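Local coordinates for protein CalsepRRP (Calystegia sepium, PDB 1JY5) that is an RNase-related protein of the ribonuclease T2 family and may bind or cleave RNA, at residues Thr38-Lys43 with Tyr130-Ile135; Val167-Cys170 with Glu176-Gln179. All blocks are in the same frame, centred on the assembly; numbering follows the deposited sequence.

Interaction 1 of 2, residues Thr38-Lys43 with Tyr130-Ile135; sequences TGFTIK and YNISEI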
loop_
_atom_site.group_PDB
_atom_site.type_symbol
_atom_site.label_atom_id
_atom_site.label_comp_id
_atom_site.label_asym_id
_atom_site.label_seq_id
_atom_site.Cartn_x
_atom_site.Cartn_y
_atom_site.Cartn_z
ATOM N N THR A 38 0.631 8.542 -13.081
ATOM C CA THR A 38 1.297 7.399 -12.489
ATOM C C THR A 38 1.824 7.783 -11.110
ATOM O O THR A 38 2.325 8.887 -10.914
ATOM C CB THR A 38 2.453 6.938 -13.387
ATOM O OG1 THR A 38 1.937 6.608 -14.682
ATOM C CG2 THR A 38 3.142 5.717 -12.794
ATOM N N GLY A 39 1.697 6.873 -10.148
ATOM C CA GLY A 39 2.168 7.158 -8.804
ATOM C C GLY A 39 1.791 6.062 -7.829
ATOM O O GLY A 39 1.295 5.010 -8.231
ATOM N N PHE A 40 2.019 6.300 -6.540
ATOM C CA PHE A 40 1.686 5.297 -5.532
ATOM C C PHE A 40 0.225 5.322 -5.120
ATOM O O PHE A 40 -0.349 6.389 -4.923
ATOM C CB PHE A 40 2.526 5.491 -4.259
ATOM C CG PHE A 40 3.949 5.042 -4.389
ATOM C CD1 PHE A 40 4.977 5.972 -4.514
ATOM C CD2 PHE A 40 4.262 3.688 -4.388
ATOM C CE1 PHE A 40 6.302 5.560 -4.636
ATOM C CE2 PHE A 40 5.583 3.263 -4.511
ATOM C CZ PHE A 40 6.606 4.203 -4.634
ATOM N N THR A 41 -0.375 4.140 -5.009
ATOM C CA THR A 41 -1.748 4.014 -4.534
ATOM C C THR A 41 -1.682 3.010 -3.388
ATOM O O THR A 41 -0.676 2.319 -3.208
ATOM C CB THR A 41 -2.749 3.492 -5.613
ATOM O OG1 THR A 41 -2.303 2.231 -6.124
ATOM C CG2 THR A 41 -2.897 4.499 -6.743
ATOM N N ILE A 42 -2.751 2.924 -2.612
ATOM C CA ILE A 42 -2.765 2.020 -1.470
ATOM C C ILE A 42 -2.895 0.543 -1.811
ATOM O O ILE A 42 -3.789 0.131 -2.549
ATOM C CB ILE A 42 -3.910 2.378 -0.488
ATOM C CG1 ILE A 42 -3.763 3.836 -0.029
ATOM C CG2 ILE A 42 -3.856 1.453 0.727
ATOM C CD1 ILE A 42 -4.969 4.369 0.729
ATOM N N LYS A 43 -1.971 -0.246 -1.283
ATOM C CA LYS A 43 -2.030 -1.685 -1.445
ATOM C C LYS A 43 -2.821 -2.123 -0.207
ATOM O O LYS A 43 -3.826 -2.840 -0.307
ATOM C CB LYS A 43 -0.628 -2.292 -1.427
ATOM C CG LYS A 43 -0.611 -3.804 -1.363
ATOM C CD LYS A 43 -1.331 -4.424 -2.543
ATOM C CE LYS A 43 -1.333 -5.930 -2.400
ATOM N NZ LYS A 43 -2.057 -6.602 -3.506
ATOM N N TYR A 130 1.428 11.397 4.266
ATOM C CA TYR A 130 2.769 11.092 3.785
ATOM C C TYR A 130 2.762 10.720 2.309
ATOM O O TYR A 130 2.783 9.541 1.952
ATOM C CB TYR A 130 3.381 9.948 4.601
ATOM C CG TYR A 130 3.467 10.242 6.081
ATOM C CD1 TYR A 130 2.534 9.715 6.975
ATOM C CD2 TYR A 130 4.478 11.060 6.591
ATOM C CE1 TYR A 130 2.606 9.993 8.340
ATOM C CE2 TYR A 130 4.556 11.342 7.953
ATOM C CZ TYR A 130 3.617 10.804 8.818
ATOM O OH TYR A 130 3.689 11.079 10.164
ATOM N N ASN A 131 2.735 11.739 1.458
ATOM C CA ASN A 131 2.713 11.536 0.018
ATOM C C ASN A 131 4.090 11.101 -0.457
ATOM O O ASN A 131 4.972 11.932 -0.687
ATOM C CB ASN A 131 2.316 12.828 -0.690
ATOM C CG ASN A 131 2.027 12.612 -2.158
ATOM O OD1 ASN A 131 2.625 11.747 -2.800
ATOM N ND2 ASN A 131 1.117 13.406 -2.701
ATOM N N ILE A 132 4.273 9.798 -0.604
ATOM C CA ILE A 132 5.554 9.273 -1.041
ATOM C C ILE A 132 5.860 9.677 -2.477
ATOM O O ILE A 132 7.017 9.902 -2.828
ATOM C CB ILE A 132 5.582 7.746 -0.911
ATOM C CG1 ILE A 132 5.197 7.351 0.520
ATOM C CG2 ILE A 132 6.965 7.217 -1.254
ATOM C CD1 ILE A 132 6.062 8.018 1.599
ATOM N N SER A 133 4.826 9.776 -3.305
ATOM C CA SER A 133 5.007 10.164 -4.701
ATOM C C SER A 133 5.590 11.575 -4.788
ATOM O O SER A 133 6.429 11.854 -5.643
ATOM C CB SER A 133 3.671 10.104 -5.447
ATOM O OG SER A 133 3.155 8.783 -5.458
ATOM N N GLU A 134 5.143 12.453 -3.892
ATOM C CA GLU A 134 5.612 13.836 -3.847
ATOM C C GLU A 134 7.044 13.909 -3.325
ATOM O O GLU A 134 7.847 14.718 -3.790
ATOM C CB GLU A 134 4.697 14.682 -2.951
ATOM C CG GLU A 134 5.139 16.138 -2.801
ATOM C CD GLU A 134 4.269 16.934 -1.838
ATOM O OE1 GLU A 134 3.043 17.011 -2.064
ATOM O OE2 GLU A 134 4.813 17.488 -0.856
ATOM N N ILE A 135 7.361 13.065 -2.350
ATOM C CA ILE A 135 8.704 13.046 -1.787
ATOM C C ILE A 135 9.716 12.637 -2.855
ATOM O O ILE A 135 10.792 13.227 -2.964
ATOM C CB ILE A 135 8.800 12.072 -0.598
ATOM C CG1 ILE A 135 8.033 12.645 0.599
ATOM C CG2 ILE A 135 10.262 11.826 -0.238
ATOM C CD1 ILE A 135 7.963 11.713 1.796
#
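Ser-133 reaches the start of strand 40-48 with its hydroxyl: OG takes the backbone N-H of Phe-40 at 2.9 Å from Phe-40 N, in a nearly straight bond (172°). The serine torsion explains the reach, since OG stands opposite the carbonyl carbon (chi1 -62°) and looks out from the first turn of helix 132-137. The same oxygen also lies at the edge of the Phe-40 ring, near its plane, with Ser-133 OG 3.5 Å from Phe-40 CD1. Just before the strand, the chain passes close by, Gly-39 CA sitting 3.8 Å from Ser-133 OG. This is helix-on-sheet packing in the alpha-beta fold of the RNase T2 family: a short helix leans its N-terminal turn on the strand, and its N-cap, Asn-131, uses OD1 to accept from Glu-134 N at 2.8 Å. Ile-132 supplies the apolar half. Its CG2 branch meets the ring of Phe-40 at 3.8 Å from CE1, the two side chains crossing at a slant, and both also touch Leu-12 of strand 7-14. Trp-14 meets the Phe-40 ring edge-to-face, and Ile-158 of helix 151-162 packs on Ile-132.

Interaction 2 of 2, residues Val167-Cys170 with Glu176-Gln179; sequences VVKC and EQVQ
Strands 167-171 and 174-182 form a beta hairpin with a classic beta bulge within the antiparallel sheet of this RNase T2-family fold. The two segments run close to antiparallel (171°), their axes 4.7 Å apart at closest. Val-167 and Gln-179 form a hydrogen-bonded pair, with Val-167 N to Gln-179 O at 2.9 Å and the return bond from Gln-179 N to Val-167 O at 2.7 Å. Lys-169 and Gln-177 are the next such pair, and Lys-169 N reaches Gln-177 O at 2.9 Å. Between them, Val-168 and Val-178 are a non-hydrogen-bonded pair on the opposite face, their CG2 methyls 4.3 Å apart. On the face of Val-167, Lys-169 and Gln-177, the extended Gln-179 side chain meets that of Val-167 at a slant, CB to CB 3.8 Å. With CG turned opposite the carbonyl carbon (chi1 -66°), the Gln-179 chain rises from the sheet, and Val-167 and the bent Lys-169 side chain come to its amide, which ends up beside Val-167 CG1 and Lys-169 CG and CE. An alanine here would probably leave Val-167 CG1 and the Lys-169 methylenes without that neighbour and open a gap between them. At the far end Cys-170 is tied by a disulfide to Cys-198. In the bulge Glu-176 and Gln-177 both face Lys-169, whose O accepts twice: Glu-176 N lies 3.0 Å away in its carbonyl plane, whereas Gln-177 N, at 3.1 Å, is tilted 32° from that plane.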
loop_
_atom_site.group_PDB
_atom_site.type_symbol
_atom_site.label_atom_id
_atom_site.label_comp_id
_atom_site.label_asym_id
_atom_site.label_seq_id
_atom_site.Cartn_x
_atom_site.Cartn_y
_atom_site.Cartn_z
ATOM N N VAL A 167 10.709 0.021 3.264
ATOM C CA VAL A 167 11.056 -1.291 2.754
ATOM C C VAL A 167 10.574 -1.209 1.307
ATOM O O VAL A 167 9.466 -0.740 1.048
ATOM C CB VAL A 167 10.315 -2.415 3.521
ATOM C CG1 VAL A 167 10.625 -3.768 2.895
ATOM C CG2 VAL A 167 10.761 -2.419 4.988
ATOM N N VAL A 168 11.416 -1.617 0.364
ATOM C CA VAL A 168 11.043 -1.568 -1.045
ATOM C C VAL A 168 11.095 -2.941 -1.704
ATOM O O VAL A 168 12.039 -3.703 -1.498
ATOM C CB VAL A 168 11.969 -0.625 -1.858
ATOM C CG1 VAL A 168 11.480 -0.554 -3.302
ATOM C CG2 VAL A 168 11.991 0.777 -1.242
ATOM N N LYS A 169 10.071 -3.246 -2.497
ATOM C CA LYS A 169 9.995 -4.508 -3.219
ATOM C C LYS A 169 9.950 -4.175 -4.707
ATOM O O LYS A 169 9.328 -3.187 -5.113
ATOM C CB LYS A 169 8.731 -5.283 -2.825
ATOM C CG LYS A 169 8.591 -5.562 -1.329
ATOM C CD LYS A 169 9.747 -6.391 -0.790
ATOM C CE LYS A 169 9.490 -6.828 0.647
ATOM N NZ LYS A 169 10.649 -7.577 1.202
ATOM N N CYS A 170 10.608 -5.003 -5.512
ATOM C CA CYS A 170 10.656 -4.790 -6.953
ATOM C C CYS A 170 10.082 -5.925 -7.771
ATOM O O CYS A 170 9.965 -7.054 -7.302
ATOM C CB CYS A 170 12.095 -4.529 -7.403
ATOM S SG CYS A 170 12.661 -2.885 -6.914
ATOM N N GLU A 176 7.860 -1.825 -7.321
ATOM C CA GLU A 176 6.467 -2.236 -7.269
ATOM C C GLU A 176 5.768 -1.843 -5.978
ATOM O O GLU A 176 4.616 -1.413 -5.998
ATOM C CB GLU A 176 6.348 -3.751 -7.464
ATOM C CG GLU A 176 4.929 -4.269 -7.294
ATOM C CD GLU A 176 4.766 -5.718 -7.716
ATOM O OE1 GLU A 176 5.583 -6.565 -7.288
ATOM O OE2 GLU A 176 3.812 -6.007 -8.472
ATOM N N GLN A 177 6.465 -1.969 -4.856
ATOM C CA GLN A 177 5.856 -1.649 -3.575
ATOM C C GLN A 177 6.796 -0.968 -2.586
ATOM O O GLN A 177 7.980 -1.296 -2.500
ATOM C CB GLN A 177 5.291 -2.941 -2.965
ATOM C CG GLN A 177 4.639 -2.809 -1.592
ATOM C CD GLN A 177 3.981 -4.107 -1.140
ATOM O OE1 GLN A 177 2.958 -4.524 -1.689
ATOM N NE2 GLN A 177 4.573 -4.757 -0.147
ATOM N N VAL A 178 6.261 0.009 -1.859
ATOM C CA VAL A 178 7.025 0.705 -0.830
ATOM C C VAL A 178 6.262 0.521 0.478
ATOM O O VAL A 178 5.046 0.708 0.522
ATOM C CB VAL A 178 7.186 2.215 -1.140
ATOM C CG1 VAL A 178 7.725 2.950 0.086
ATOM C CG2 VAL A 178 8.164 2.402 -2.306
ATOM N N GLN A 179 6.978 0.144 1.532
ATOM C CA GLN A 179 6.369 -0.076 2.839
ATOM C C GLN A 179 6.896 0.898 3.887
ATOM O O GLN A 179 8.106 1.033 4.067
ATOM C CB GLN A 179 6.635 -1.509 3.307
ATOM C CG GLN A 179 5.963 -2.590 2.466
ATOM C CD GLN A 179 6.461 -3.984 2.819
ATOM O OE1 GLN A 179 7.109 -4.181 3.845
ATOM N NE2 GLN A 179 6.151 -4.957 1.975
#

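Interaction 1 comes first along the chain and is complete before interaction 2 opens; their centres lie 12 Å apart, each about 9 Å from the centre of the chain. Both reach one antiparallel sheet, in which strand 7-14 lies between strands 40-48 and 174-182 and pairs with each. The two contacts also meet directly: Phe-40 CZ packs on Val-178 CG2, and Lys-43 CG lies near the Gln-177 side chain. The helix 132-137 contact and the 167-171/174-182 hairpin thus share apolar packing through Phe-40, linking residues distant in sequence within the one RNase T2-type fold.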